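Local coordinates for 3-oxoacyl-(Acyl-carrier protein) synthase (Burkholderia xenovorans, PDB 4EFI), which probably acts as a 3-oxoacyl-(acyl-carrier-protein) synthase, a thiolase-clan condensing enzyme that joins acyl and malonyl units on the acyl carrier protein, at residues Gly130-Leu135 / Ser335-Ala340; Asp156-Met161 / Leu171-Ala176; Pro292-Glu297 / Ile310-Lys315; Asp86-Leu91 / Leu113-Ser118; Asp262-Phe267 / Thr322-Met327. All coordinates share one frame; numbering follows the deposited sequence. Where two conformers were deposited one is given.

Overall arrangement
Contacts 1, 3 and 5 adjoin one another round the five-stranded sheet. Contact 5 pairs its edge strand 266-269 with 323-331, contact 1 packs a helix on the next strand, 335-343, and contact 3 ties the end of helix 305-313 to the loop entering helix 295-298. Contacts 2 and 4 lie at strand ends of the six-stranded sheet, about 29 Å apart between centres. Contacts 1, 2 and 5 are buried, contact 3 lies at the surface, and contact 4 is partly buried. Chemistry follows place: small apolar residues in contact 1, an aspartate gripped by a serine in contact 2, backbone pairing extended by an aspartate in contact 5, hydroxyl, amide and carboxylate with water in contact 3, and branched aliphatics and a proline under a watered rim in contact 4.

Contact 1. Residues Gly130-Leu135 / Ser335-Ala340; sequences GYPQAL and SWASAA
Pro132 lays its ring on the backbone of strand 335-343, and the apolar touches spread from there. Its CB is 3.6 Å from the carbonyl carbon C of Ser338, and its CG comes equally near to Ala337 O. A methyl stands on each side of this seat: Pro132 CB is 4.0 Å from Ala337 CB and 4.1 Å from Ala339 CB, a proline wedged between alternate alanines. One turn on, Leu135 brings CD1 to 4.3 Å from Ala339 CB, while Gln133 lays its aliphatic CG against Ala337 CB at 3.7 Å. Small side chains on the strand let the axes of the two segments approach to 6.7 Å, crossing at 54°. This is the layered arrangement of the thiolase fold: helix 130-143 is sandwiched between two sheets, resting here on the five-stranded one, while Tyr131 OH bonds Thr180 in the other. Ser338 and Trp336 point to the opposite face of the strand, where helix 235-257 covers them and Ser338 OG bonds Thr253. Polar contact is confined to the Gln133 end. With CG beside its backbone N (chi1 -58°) and the chain extended beyond, Gln133 reaches along the strand until OE1 lies 3.2 Å from Ser335 OG. Both atoms are hydrogen-bonded to Ser129 OG, which links the amide and the strand serine from just before the segment 130-135.

Contact 2. Residues Asp156-Met161 / Leu171-Ala176; sequences DTISKM and LLFGDA
Asp175 points its carboxylate into the turn at Thr157-Ser159, where Ser159 grips it like a fork. Ser159 N gives a nearly straight bond to Asp175 OD1 (3.0 Å, 167°), and Ser159 OG gives a short one of 2.5 Å to Asp175 OD2. Both oxygens use their syn lone pairs, so the two prongs enter from the open end of the carboxylate and fix its rotation. The serine hydroxyl can serve because chi1 of 70° tucks OG between the backbone N and the carbonyl carbon. Thr157 passes obliquely across the same group, its CB 3.8 Å from Asp175 CG, and Ala60 N adds a further bond to OD2. Ile158 turns another way: CG2, anti to the backbone N, sits over a face of the Phe173 ring, 3.9 Å from its centroid, a CH-pi contact. Leu172 CD2 lies over the opposite face, so the ring is sandwiched between two aliphatic groups, each offset toward its rim. Across the two backbones one water accepts from Ile158 N at 2.9 Å and donates to Gly174 O at 2.8 Å. At the other end Asp156 N bonds Ala176 O at 3.0 Å; the return bond is weak. That antiparallel, hydrogen-bonded pair is where strand 149-156 ends and strand 176-184 begins, side by side in the six-stranded sheet, with the short helix 167-170 in the excursion connecting them.

Contact 3. Residues Pro292-Glu297 / Ile310-Lys315; sequences PVNIGE and ITTELK
Glu313 leans across to the loop at Pro292-Asn294, apolar at its base and polar at its tip. Its CB and CG both rest on Pro292 CB, CG at 4.1 Å from that atom. The chain then bends (chi2 -48°), which folds the carboxylate back toward the loop and sets CD beside Val293 O and Asn294 CB. At the tip the two oxygens part company. OE2, 3.5 Å from Asn294 CB, accepts a 2.7 Å bond from Thr312 OG1 through its anti lone pair, while OE1 accepts a hydrogen bond from a water at 2.9 Å that also donates to Val293 O at 2.8 Å. Thr312 OG1 is a relay as well as a donor: it accepts a fairly straight bond from Asn294 ND2 (2.9 Å, 158° at the hydrogen) and lies close to the plane of that amide, the two side chains meeting at about a right angle. Amide, hydroxyl and carboxylate thus form a chain that pins the carboxylate. Leu308 O is another partner of the hydroxyl. Asn294 stands right before helix 295-298, and Glu313 closes helix 305-313; Pro292 also packs on Leu268 of the edge strand 266-269, and Thr312 touches Thr351 of strand 349-353.

Contact 4. Residues Asp86-Leu91 / Leu113-Ser118; sequences DSIDAL and LDLPAS
Leu115 pushes its forked tip into the hollow between Ile88 and Leu91. CD2 settles 3.8 Å from Ile88 CG1, while CD1 fills the gap between Ile88 CG2 at 4.0 Å and Leu91 CD1 at 3.9 Å. Leu91 crosses Leu115 at about a right angle, so methyl meets methyl rather than chain lying along chain. The same Leu91 CD1 also touches Leu113 CD1, at 4.2 Å. Leu91 reaches them because its CG lies anti to the backbone N (chi1 -174°), which swings the side chain off strand 90-94 toward the loop. A second bump is the ring of Pro116, seated in the bend made by the carbonyls of 86-88: CD is 3.6 Å from Ile88 O and CG 3.8 Å from Asp86 O. The chain arrives here from helix 105-112 through a Schellman motif at Asp114 and goes on to strand 120-124, parallel beside strand 90-94; the contact therefore closes the return of a beta-alpha-beta crossover. Behind the leucines Ala106 and Leu109 of that helix back Leu91, and Leu78 of helix 66-81 backs Ile88. At the rim a water joins Ser118 OG (2.7 Å) with Ile88 O and, weakly, Asp89 OD1; Asp89 OD2 is held by the backbone N of Lys148 and Arg149. With no direct hydrogen bond between the segments, cohesion rests mainly on fitted hydrocarbon, and polarity enters at the rim through the water.

Contact 5. Residues Asp262-Phe267 / Thr322-Met327; sequences DSYDAF and TLQLGM
Ala266 and Phe267 pair in parallel with Leu325 and Gly326, Gly326 N bonding Ala266 O at 3.1 Å, and just before them Asp265 N bonds Gln324 O at 2.8 Å. Asp265 extends the pairing with its side chain: OD2 accepts Gln324 N at 2.9 Å (163°) through the anti lone pair, so Gln324 is held at both its N and its O. With CG beside the backbone N (chi1 -67°) the carboxylate also lies across Leu323, and a water links OD2 to Thr322 O; the other oxygen, OD1, forms a salt bridge with Arg317. The Ala266 N, by contrast, is buried with no partner. Strand 266-269 is an outermost strand of the five-stranded thiolase-fold sheet, joined here to 323-331, with different layers covering its faces. On one, Ala266 CB meets Leu325 CD2 at 3.8 Å, next to Pro292 and Leu314. On the other, Tyr264 lies against Leu254 and Ala257 of helix 235-257. In the Gln324 conformer given (a second is deposited, so this is less certain), CG stands over the centre of the Tyr264 ring, 3.8 Å from the centroid, and the amide turns 79° from the ring plane. The Gly326 backbone approaches the edge of that ring, its N 3.6 Å from Tyr264 CD2.

Contact 1. Residues Gly130-Leu135 / Ser335-Ala340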
# COMPACT_ATOMS: atom_id res chain seq x y z
N GLY A 130 -3.41 -4.36 0.01
CA GLY A 130 -2.69 -5.05 1.08
C GLY A 130 -2.61 -4.35 2.42
O GLY A 130 -2.51 -5.04 3.43
N TYR A 131 -2.63 -3.02 2.47
CA TYR A 131 -2.37 -2.37 3.76
C TYR A 131 -3.50 -2.62 4.76
O TYR A 131 -3.22 -3.01 5.90
CB TYR A 131 -2.03 -0.90 3.61
CG TYR A 131 -1.51 -0.29 4.90
CD1 TYR A 131 -0.27 -0.65 5.41
CD2 TYR A 131 -2.24 0.67 5.59
CE1 TYR A 131 0.20 -0.10 6.57
CE2 TYR A 131 -1.78 1.24 6.73
CZ TYR A 131 -0.54 0.85 7.23
OH TYR A 131 -0.08 1.46 8.38
N PRO A 132 -4.77 -2.42 4.37
CA PRO A 132 -5.81 -2.69 5.37
C PRO A 132 -5.84 -4.15 5.81
O PRO A 132 -6.15 -4.46 6.94
CB PRO A 132 -7.11 -2.27 4.66
CG PRO A 132 -6.65 -1.28 3.66
CD PRO A 132 -5.33 -1.81 3.16
N GLN A 133 -5.50 -5.07 4.90
CA GLN A 133 -5.42 -6.50 5.26
C GLN A 133 -4.30 -6.78 6.24
O GLN A 133 -4.48 -7.58 7.16
CB GLN A 133 -5.25 -7.36 4.00
CG GLN A 133 -6.37 -7.18 2.98
CD GLN A 133 -6.39 -8.26 1.94
OE1 GLN A 133 -6.44 -7.96 0.73
NE2 GLN A 133 -6.42 -9.49 2.37
N ALA A 134 -3.15 -6.15 6.04
CA ALA A 134 -2.04 -6.27 6.98
C ALA A 134 -2.41 -5.75 8.37
O ALA A 134 -2.08 -6.36 9.39
CB ALA A 134 -0.83 -5.53 6.46
N LEU A 135 -3.09 -4.60 8.40
CA LEU A 135 -3.55 -4.05 9.68
C LEU A 135 -4.48 -5.03 10.37
O LEU A 135 -4.33 -5.31 11.56
CB LEU A 135 -4.29 -2.72 9.46
CG LEU A 135 -3.45 -1.50 9.10
CD1 LEU A 135 -4.36 -0.30 8.85
CD2 LEU A 135 -2.47 -1.15 10.17
N SER A 335 -8.64 -7.58 -5.71
CA SER A 335 -8.75 -7.56 -4.27
C SER A 335 -9.12 -6.14 -3.84
O SER A 335 -8.68 -5.17 -4.46
CB SER A 335 -7.42 -8.03 -3.67
OG SER A 335 -7.48 -8.05 -2.26
N TRP A 336 -9.90 -6.02 -2.78
CA TRP A 336 -10.19 -4.71 -2.21
C TRP A 336 -10.35 -4.85 -0.70
O TRP A 336 -10.73 -5.91 -0.20
CB TRP A 336 -11.45 -4.10 -2.83
CG TRP A 336 -12.69 -4.91 -2.70
CD1 TRP A 336 -13.66 -4.75 -1.76
CD2 TRP A 336 -13.12 -5.99 -3.54
NE1 TRP A 336 -14.65 -5.68 -1.94
CE2 TRP A 336 -14.37 -6.43 -3.06
CE3 TRP A 336 -12.58 -6.61 -4.68
CZ2 TRP A 336 -15.06 -7.50 -3.62
CZ3 TRP A 336 -13.28 -7.66 -5.26
CH2 TRP A 336 -14.51 -8.09 -4.73
N ALA A 337 -10.04 -3.80 0.04
CA ALA A 337 -10.06 -3.90 1.49
C ALA A 337 -10.13 -2.53 2.12
O ALA A 337 -9.58 -1.55 1.59
CB ALA A 337 -8.84 -4.66 2.00
N SER A 338 -10.83 -2.44 3.25
CA SER A 338 -10.91 -1.20 4.01
C SER A 338 -10.55 -1.39 5.47
O SER A 338 -10.58 -2.50 6.00
CB SER A 338 -12.32 -0.63 3.95
OG SER A 338 -13.20 -1.51 4.62
N ALA A 339 -10.20 -0.27 6.11
CA ALA A 339 -10.02 -0.19 7.56
C ALA A 339 -10.62 1.12 8.02
O ALA A 339 -10.44 2.16 7.36
CB ALA A 339 -8.55 -0.24 7.93
N ALA A 340 -11.30 1.11 9.14
CA ALA A 340 -11.81 2.32 9.74
C ALA A 340 -11.53 2.24 11.21
O ALA A 340 -11.97 1.32 11.88
CB ALA A 340 -13.30 2.45 9.51

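Contact 2. Residues Asp156-Met161 / Leu171-Ala176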
# COMPACT_ATOMS: atom_id res chain seq x y z
N ASP A 156 7.18 -2.07 -1.86
CA ASP A 156 7.31 -2.61 -3.21
C ASP A 156 8.31 -1.78 -3.98
O ASP A 156 8.49 -0.58 -3.70
CB ASP A 156 5.97 -2.56 -3.96
CG ASP A 156 5.34 -3.92 -4.18
OD1 ASP A 156 6.02 -4.96 -4.21
OD2 ASP A 156 4.10 -3.93 -4.33
N THR A 157 8.92 -2.40 -4.98
CA THR A 157 9.69 -1.66 -5.99
C THR A 157 9.11 -2.04 -7.36
O THR A 157 9.74 -2.73 -8.15
CB THR A 157 11.20 -1.94 -5.94
OG1 THR A 157 11.44 -3.33 -6.17
CG2 THR A 157 11.79 -1.56 -4.60
N ILE A 158 7.89 -1.59 -7.64
CA ILE A 158 7.24 -1.95 -8.90
C ILE A 158 8.01 -1.41 -10.09
O ILE A 158 7.88 -1.92 -11.21
CB ILE A 158 5.77 -1.45 -8.97
CG1 ILE A 158 4.94 -2.14 -7.90
CG2 ILE A 158 5.17 -1.63 -10.38
CD1 ILE A 158 4.94 -3.65 -7.97
N SER A 159 8.84 -0.39 -9.90
CA SER A 159 9.64 0.11 -11.01
C SER A 159 10.46 -1.01 -11.68
O SER A 159 10.72 -0.94 -12.89
CB SER A 159 10.58 1.24 -10.56
OG SER A 159 11.59 0.71 -9.76
N LYS A 160 10.80 -2.05 -10.93
CA LYS A 160 11.63 -3.13 -11.44
C LYS A 160 10.87 -4.09 -12.37
O LYS A 160 11.47 -4.98 -12.96
CB LYS A 160 12.22 -3.91 -10.26
CG LYS A 160 13.21 -3.15 -9.39
CD LYS A 160 13.79 -4.10 -8.33
CE LYS A 160 14.39 -3.38 -7.14
NZ LYS A 160 15.73 -2.85 -7.46
N MET A 161 9.55 -3.93 -12.42
CA MET A 161 8.69 -4.77 -13.27
C MET A 161 8.02 -4.01 -14.41
O MET A 161 7.11 -4.54 -15.06
CB MET A 161 7.63 -5.46 -12.43
CG MET A 161 8.23 -6.56 -11.55
SD MET A 161 7.00 -7.64 -10.83
CE MET A 161 5.96 -6.37 -10.18
N LEU A 171 5.16 5.92 -16.59
CA LEU A 171 4.99 7.22 -15.97
C LEU A 171 4.29 7.16 -14.62
O LEU A 171 4.27 8.14 -13.88
CB LEU A 171 4.16 8.11 -16.92
CG LEU A 171 4.82 8.61 -18.21
CD1 LEU A 171 3.77 9.28 -19.08
CD2 LEU A 171 5.94 9.58 -17.94
N LEU A 172 3.70 6.02 -14.30
CA LEU A 172 2.81 5.90 -13.16
C LEU A 172 3.45 5.50 -11.84
O LEU A 172 3.15 6.07 -10.80
CB LEU A 172 1.71 4.89 -13.50
CG LEU A 172 0.68 4.65 -12.41
CD1 LEU A 172 -0.06 5.90 -12.03
CD2 LEU A 172 -0.30 3.58 -12.89
N PHE A 173 4.33 4.52 -11.88
CA PHE A 173 4.78 3.86 -10.65
C PHE A 173 6.06 4.42 -10.05
O PHE A 173 7.03 4.72 -10.76
CB PHE A 173 4.94 2.35 -10.88
CG PHE A 173 3.63 1.64 -11.11
CD1 PHE A 173 2.76 1.40 -10.06
CD2 PHE A 173 3.26 1.23 -12.38
CE1 PHE A 173 1.54 0.74 -10.29
CE2 PHE A 173 2.06 0.59 -12.60
CZ PHE A 173 1.21 0.35 -11.57
N GLY A 174 6.04 4.51 -8.73
CA GLY A 174 7.21 4.83 -7.94
C GLY A 174 7.42 3.75 -6.89
O GLY A 174 6.58 2.85 -6.75
N ASP A 175 8.51 3.86 -6.15
CA ASP A 175 8.91 2.85 -5.17
C ASP A 175 8.90 3.41 -3.75
O ASP A 175 9.26 4.56 -3.52
CB ASP A 175 10.31 2.34 -5.50
CG ASP A 175 10.38 1.66 -6.85
OD1 ASP A 175 9.34 1.21 -7.36
OD2 ASP A 175 11.50 1.57 -7.40
N ALA A 176 8.44 2.60 -2.80
CA ALA A 176 8.52 2.94 -1.39
C ALA A 176 8.45 1.69 -0.52
O ALA A 176 7.88 0.68 -0.93
CB ALA A 176 7.40 3.90 -1.02
O HOH W 1 6.45 0.20 -5.93

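Contact 3. Residues Pro292-Glu297 / Ile310-Lys315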
# COMPACT_ATOMS: atom_id res chain seq x y z
N PRO A 292 -6.60 12.86 1.07
CA PRO A 292 -5.21 13.28 0.80
C PRO A 292 -4.62 12.62 -0.44
O PRO A 292 -4.96 11.50 -0.80
CB PRO A 292 -4.47 12.82 2.06
CG PRO A 292 -5.55 12.82 3.14
CD PRO A 292 -6.74 12.30 2.43
N VAL A 293 -3.72 13.35 -1.09
CA VAL A 293 -3.07 12.89 -2.31
C VAL A 293 -1.60 13.24 -2.23
O VAL A 293 -1.23 14.38 -1.91
CB VAL A 293 -3.68 13.56 -3.57
CG1 VAL A 293 -2.92 13.17 -4.82
CG2 VAL A 293 -5.14 13.17 -3.71
N ASN A 294 -0.75 12.27 -2.51
CA ASN A 294 0.70 12.50 -2.59
C ASN A 294 1.31 11.88 -3.84
O ASN A 294 2.53 11.81 -3.99
CB ASN A 294 1.45 12.03 -1.33
CG ASN A 294 1.47 10.52 -1.18
OD1 ASN A 294 0.87 9.80 -1.97
ND2 ASN A 294 2.16 10.03 -0.15
N ILE A 295 0.46 11.51 -4.79
CA ILE A 295 0.89 10.87 -6.03
C ILE A 295 1.77 11.83 -6.84
O ILE A 295 2.62 11.41 -7.63
CB ILE A 295 -0.35 10.35 -6.81
CG1 ILE A 295 0.03 9.17 -7.71
CG2 ILE A 295 -1.02 11.48 -7.53
CD1 ILE A 295 -1.10 8.61 -8.53
N GLY A 296 1.59 13.13 -6.64
CA GLY A 296 2.41 14.09 -7.35
C GLY A 296 3.90 13.99 -7.10
O GLY A 296 4.71 14.32 -7.98
N GLU A 297 4.27 13.59 -5.89
CA GLU A 297 5.69 13.53 -5.51
C GLU A 297 6.25 12.11 -5.53
O GLU A 297 7.45 11.95 -5.60
CB GLU A 297 5.92 14.10 -4.10
CG GLU A 297 5.52 15.55 -3.92
CD GLU A 297 6.23 16.49 -4.88
OE1 GLU A 297 7.47 16.41 -5.01
OE2 GLU A 297 5.54 17.31 -5.52
N ILE A 310 0.01 8.33 4.87
CA ILE A 310 -0.05 8.69 6.28
C ILE A 310 1.18 9.48 6.67
O ILE A 310 1.08 10.53 7.30
CB ILE A 310 -0.17 7.44 7.18
CG1 ILE A 310 -1.50 6.74 6.91
CG2 ILE A 310 -0.01 7.79 8.67
CD1 ILE A 310 -1.65 5.39 7.55
N THR A 311 2.37 8.99 6.33
CA THR A 311 3.58 9.66 6.82
C THR A 311 3.83 11.01 6.16
O THR A 311 4.27 11.95 6.83
CB THR A 311 4.85 8.77 6.77
OG1 THR A 311 5.22 8.48 5.41
CG2 THR A 311 4.63 7.48 7.51
N THR A 312 3.56 11.14 4.87
CA THR A 312 3.83 12.40 4.19
C THR A 312 2.74 13.44 4.39
O THR A 312 3.03 14.64 4.33
CB THR A 312 4.10 12.23 2.67
OG1 THR A 312 2.89 11.88 1.99
CG2 THR A 312 5.16 11.21 2.38
N GLU A 313 1.49 13.02 4.63
CA GLU A 313 0.38 13.98 4.69
C GLU A 313 -0.18 14.20 6.09
O GLU A 313 -0.73 15.27 6.35
CB GLU A 313 -0.77 13.56 3.75
CG GLU A 313 -0.37 13.34 2.30
CD GLU A 313 0.46 14.45 1.73
OE1 GLU A 313 -0.07 15.58 1.60
OE2 GLU A 313 1.64 14.23 1.36
N LEU A 314 -0.05 13.22 6.99
CA LEU A 314 -0.72 13.30 8.28
C LEU A 314 0.21 13.38 9.47
O LEU A 314 -0.27 13.43 10.61
CB LEU A 314 -1.70 12.13 8.46
CG LEU A 314 -2.86 12.02 7.47
CD1 LEU A 314 -3.78 10.86 7.82
CD2 LEU A 314 -3.66 13.32 7.43
N LYS A 315 1.52 13.50 9.25
CA LYS A 315 2.47 13.57 10.37
C LYS A 315 2.14 14.67 11.37
O LYS A 315 2.07 14.43 12.58
CB LYS A 315 3.89 13.79 9.82
CG LYS A 315 4.97 14.05 10.87
CD LYS A 315 6.35 14.17 10.20
CE LYS A 315 7.44 14.59 11.17
NZ LYS A 315 7.61 13.62 12.29
O HOH W 2 0.14 16.68 -1.08

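Contact 4. Residues Asp86-Leu91 / Leu113-Ser118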
# COMPACT_ATOMS: atom_id res chain seq x y z
N ASP A 86 14.17 -7.61 21.02
CA ASP A 86 13.69 -8.83 21.65
C ASP A 86 12.21 -8.81 21.99
O ASP A 86 11.65 -9.83 22.39
CB ASP A 86 14.52 -9.20 22.89
CG ASP A 86 14.49 -8.14 23.99
OD1 ASP A 86 13.70 -7.18 23.93
OD2 ASP A 86 15.29 -8.29 24.94
N SER A 87 11.57 -7.67 21.80
CA SER A 87 10.16 -7.51 22.16
C SER A 87 9.20 -7.71 20.96
O SER A 87 7.98 -7.64 21.12
CB SER A 87 9.89 -6.12 22.75
OG SER A 87 9.88 -5.12 21.74
N ILE A 88 9.74 -7.94 19.77
CA ILE A 88 8.89 -8.06 18.59
C ILE A 88 8.39 -9.50 18.42
O ILE A 88 9.18 -10.44 18.36
CB ILE A 88 9.61 -7.58 17.30
CG1 ILE A 88 10.18 -6.17 17.50
CG2 ILE A 88 8.69 -7.66 16.11
CD1 ILE A 88 9.18 -5.12 17.96
N ASP A 89 7.08 -9.65 18.35
CA ASP A 89 6.43 -10.97 18.32
C ASP A 89 6.08 -11.50 16.94
O ASP A 89 5.96 -12.70 16.77
CB ASP A 89 5.17 -10.95 19.18
CG ASP A 89 5.47 -10.60 20.62
OD1 ASP A 89 6.39 -11.22 21.20
OD2 ASP A 89 4.78 -9.72 21.19
N ALA A 90 5.91 -10.62 15.96
CA ALA A 90 5.64 -11.05 14.59
C ALA A 90 6.07 -9.97 13.63
O ALA A 90 5.97 -8.77 13.94
CB ALA A 90 4.15 -11.33 14.41
N LEU A 91 6.54 -10.39 12.47
CA LEU A 91 6.82 -9.50 11.35
C LEU A 91 6.13 -10.07 10.12
O LEU A 91 6.37 -11.22 9.71
CB LEU A 91 8.33 -9.38 11.09
CG LEU A 91 8.67 -8.33 10.03
CD1 LEU A 91 9.92 -7.54 10.34
CD2 LEU A 91 8.75 -8.96 8.65
N LEU A 113 17.06 -7.17 11.57
CA LEU A 113 16.57 -6.35 12.69
C LEU A 113 16.82 -6.99 14.04
O LEU A 113 16.43 -6.44 15.07
CB LEU A 113 15.08 -6.03 12.51
CG LEU A 113 14.75 -5.18 11.30
CD1 LEU A 113 13.26 -5.11 11.09
CD2 LEU A 113 15.35 -3.78 11.43
N ASP A 114 17.49 -8.15 14.07
CA ASP A 114 17.85 -8.84 15.33
C ASP A 114 16.62 -9.27 16.13
O ASP A 114 16.66 -9.30 17.36
CB ASP A 114 18.77 -7.98 16.23
CG ASP A 114 19.38 -8.77 17.38
OD1 ASP A 114 19.66 -9.98 17.20
OD2 ASP A 114 19.58 -8.18 18.48
N LEU A 115 15.54 -9.63 15.45
CA LEU A 115 14.33 -10.08 16.13
C LEU A 115 14.53 -11.51 16.63
O LEU A 115 15.35 -12.26 16.09
CB LEU A 115 13.12 -9.96 15.19
CG LEU A 115 13.01 -8.61 14.46
CD1 LEU A 115 11.72 -8.52 13.63
CD2 LEU A 115 13.11 -7.45 15.45
N PRO A 116 13.77 -11.91 17.66
CA PRO A 116 14.04 -13.20 18.28
C PRO A 116 13.49 -14.39 17.51
O PRO A 116 12.70 -14.24 16.57
CB PRO A 116 13.35 -13.09 19.64
CG PRO A 116 12.29 -12.07 19.45
CD PRO A 116 12.74 -11.13 18.37
N ALA A 117 13.93 -15.58 17.90
CA ALA A 117 13.47 -16.81 17.28
C ALA A 117 11.97 -17.02 17.41
O ALA A 117 11.38 -17.73 16.61
CB ALA A 117 14.22 -17.97 17.87
N SER A 118 11.36 -16.40 18.41
CA SER A 118 9.94 -16.48 18.65
C SER A 118 9.16 -15.48 17.81
O SER A 118 7.93 -15.42 17.92
CB SER A 118 9.65 -16.23 20.12
OG SER A 118 10.27 -15.04 20.58
O HOH W 3 9.16 -12.68 20.01

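Contact 5. Residues Asp262-Phe267 / Thr322-Met327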
# COMPACT_ATOMS: atom_id res chain seq x y z
N ASP A 262 -18.77 13.18 8.01
CA ASP A 262 -18.11 14.46 8.22
C ASP A 262 -17.29 14.52 9.52
O ASP A 262 -16.63 15.53 9.79
CB ASP A 262 -19.13 15.60 8.14
CG ASP A 262 -19.51 15.93 6.69
OD1 ASP A 262 -18.65 15.79 5.80
OD2 ASP A 262 -20.67 16.33 6.45
N SER A 263 -17.31 13.45 10.30
CA SER A 263 -16.47 13.37 11.49
C SER A 263 -15.14 12.63 11.25
O SER A 263 -14.34 12.48 12.17
CB SER A 263 -17.22 12.71 12.63
OG SER A 263 -17.34 11.32 12.44
N TYR A 264 -14.90 12.14 10.03
CA TYR A 264 -13.60 11.58 9.68
C TYR A 264 -12.61 12.70 9.40
O TYR A 264 -12.96 13.73 8.82
CB TYR A 264 -13.71 10.70 8.45
CG TYR A 264 -14.24 9.31 8.75
CD1 TYR A 264 -15.57 9.10 9.05
CD2 TYR A 264 -13.39 8.21 8.73
CE1 TYR A 264 -16.05 7.86 9.34
CE2 TYR A 264 -13.87 6.95 9.02
CZ TYR A 264 -15.19 6.78 9.32
OH TYR A 264 -15.64 5.52 9.62
N ASP A 265 -11.37 12.49 9.81
CA ASP A 265 -10.31 13.45 9.55
C ASP A 265 -9.71 13.26 8.17
O ASP A 265 -9.24 14.21 7.54
CB ASP A 265 -9.25 13.38 10.65
CG ASP A 265 -9.79 13.84 11.96
OD1 ASP A 265 -10.11 15.05 12.06
OD2 ASP A 265 -10.01 13.03 12.89
N ALA A 266 -9.71 12.03 7.68
CA ALA A 266 -9.20 11.74 6.35
C ALA A 266 -9.72 10.41 5.85
O ALA A 266 -9.93 9.47 6.63
CB ALA A 266 -7.68 11.75 6.32
N PHE A 267 -9.86 10.33 4.53
CA PHE A 267 -10.14 9.11 3.79
C PHE A 267 -8.92 8.84 2.93
O PHE A 267 -8.64 9.59 1.99
CB PHE A 267 -11.38 9.30 2.91
CG PHE A 267 -12.62 9.69 3.70
CD1 PHE A 267 -13.37 8.75 4.39
CD2 PHE A 267 -13.02 11.01 3.75
CE1 PHE A 267 -14.50 9.14 5.12
CE2 PHE A 267 -14.12 11.39 4.47
CZ PHE A 267 -14.86 10.46 5.15
N THR A 322 -5.86 12.46 18.13
CA THR A 322 -6.43 11.23 17.61
C THR A 322 -7.21 11.58 16.34
O THR A 322 -8.05 12.50 16.35
CB THR A 322 -7.38 10.61 18.64
OG1 THR A 322 -6.67 10.36 19.87
CG2 THR A 322 -7.97 9.34 18.13
N LEU A 323 -6.91 10.89 15.26
CA LEU A 323 -7.59 11.07 13.98
C LEU A 323 -8.50 9.89 13.73
O LEU A 323 -8.13 8.75 13.98
CB LEU A 323 -6.59 11.16 12.83
CG LEU A 323 -5.57 12.31 12.92
CD1 LEU A 323 -4.77 12.36 11.63
CD2 LEU A 323 -6.24 13.67 13.19
N GLN A 324 -9.69 10.18 13.24
CA GLN A 324 -10.62 9.17 12.75
C GLN A 324 -10.32 8.97 11.28
O GLN A 324 -10.48 9.88 10.47
CB GLN A 324 -12.06 9.63 12.93
CG GLN A 324 -13.11 8.64 12.40
CD GLN A 324 -13.12 7.34 13.18
OE1 GLN A 324 -12.67 7.30 14.32
NE2 GLN A 324 -13.61 6.27 12.57
N LEU A 325 -9.84 7.79 10.94
CA LEU A 325 -9.43 7.52 9.58
C LEU A 325 -10.17 6.37 8.92
O LEU A 325 -10.48 5.35 9.56
CB LEU A 325 -7.94 7.15 9.57
CG LEU A 325 -7.00 8.22 10.16
CD1 LEU A 325 -5.58 7.71 10.21
CD2 LEU A 325 -7.08 9.48 9.34
N GLY A 326 -10.41 6.53 7.61
CA GLY A 326 -10.84 5.44 6.76
C GLY A 326 -9.76 5.18 5.73
O GLY A 326 -9.13 6.12 5.25
N MET A 327 -9.52 3.91 5.42
CA MET A 327 -8.44 3.51 4.50
C MET A 327 -9.03 2.55 3.49
O MET A 327 -9.78 1.66 3.87
CB MET A 327 -7.30 2.81 5.25
CG MET A 327 -6.74 3.64 6.37
SD MET A 327 -5.40 2.79 7.19
CE MET A 327 -5.12 3.83 8.63
O HOH W 4 -9.15 14.84 15.50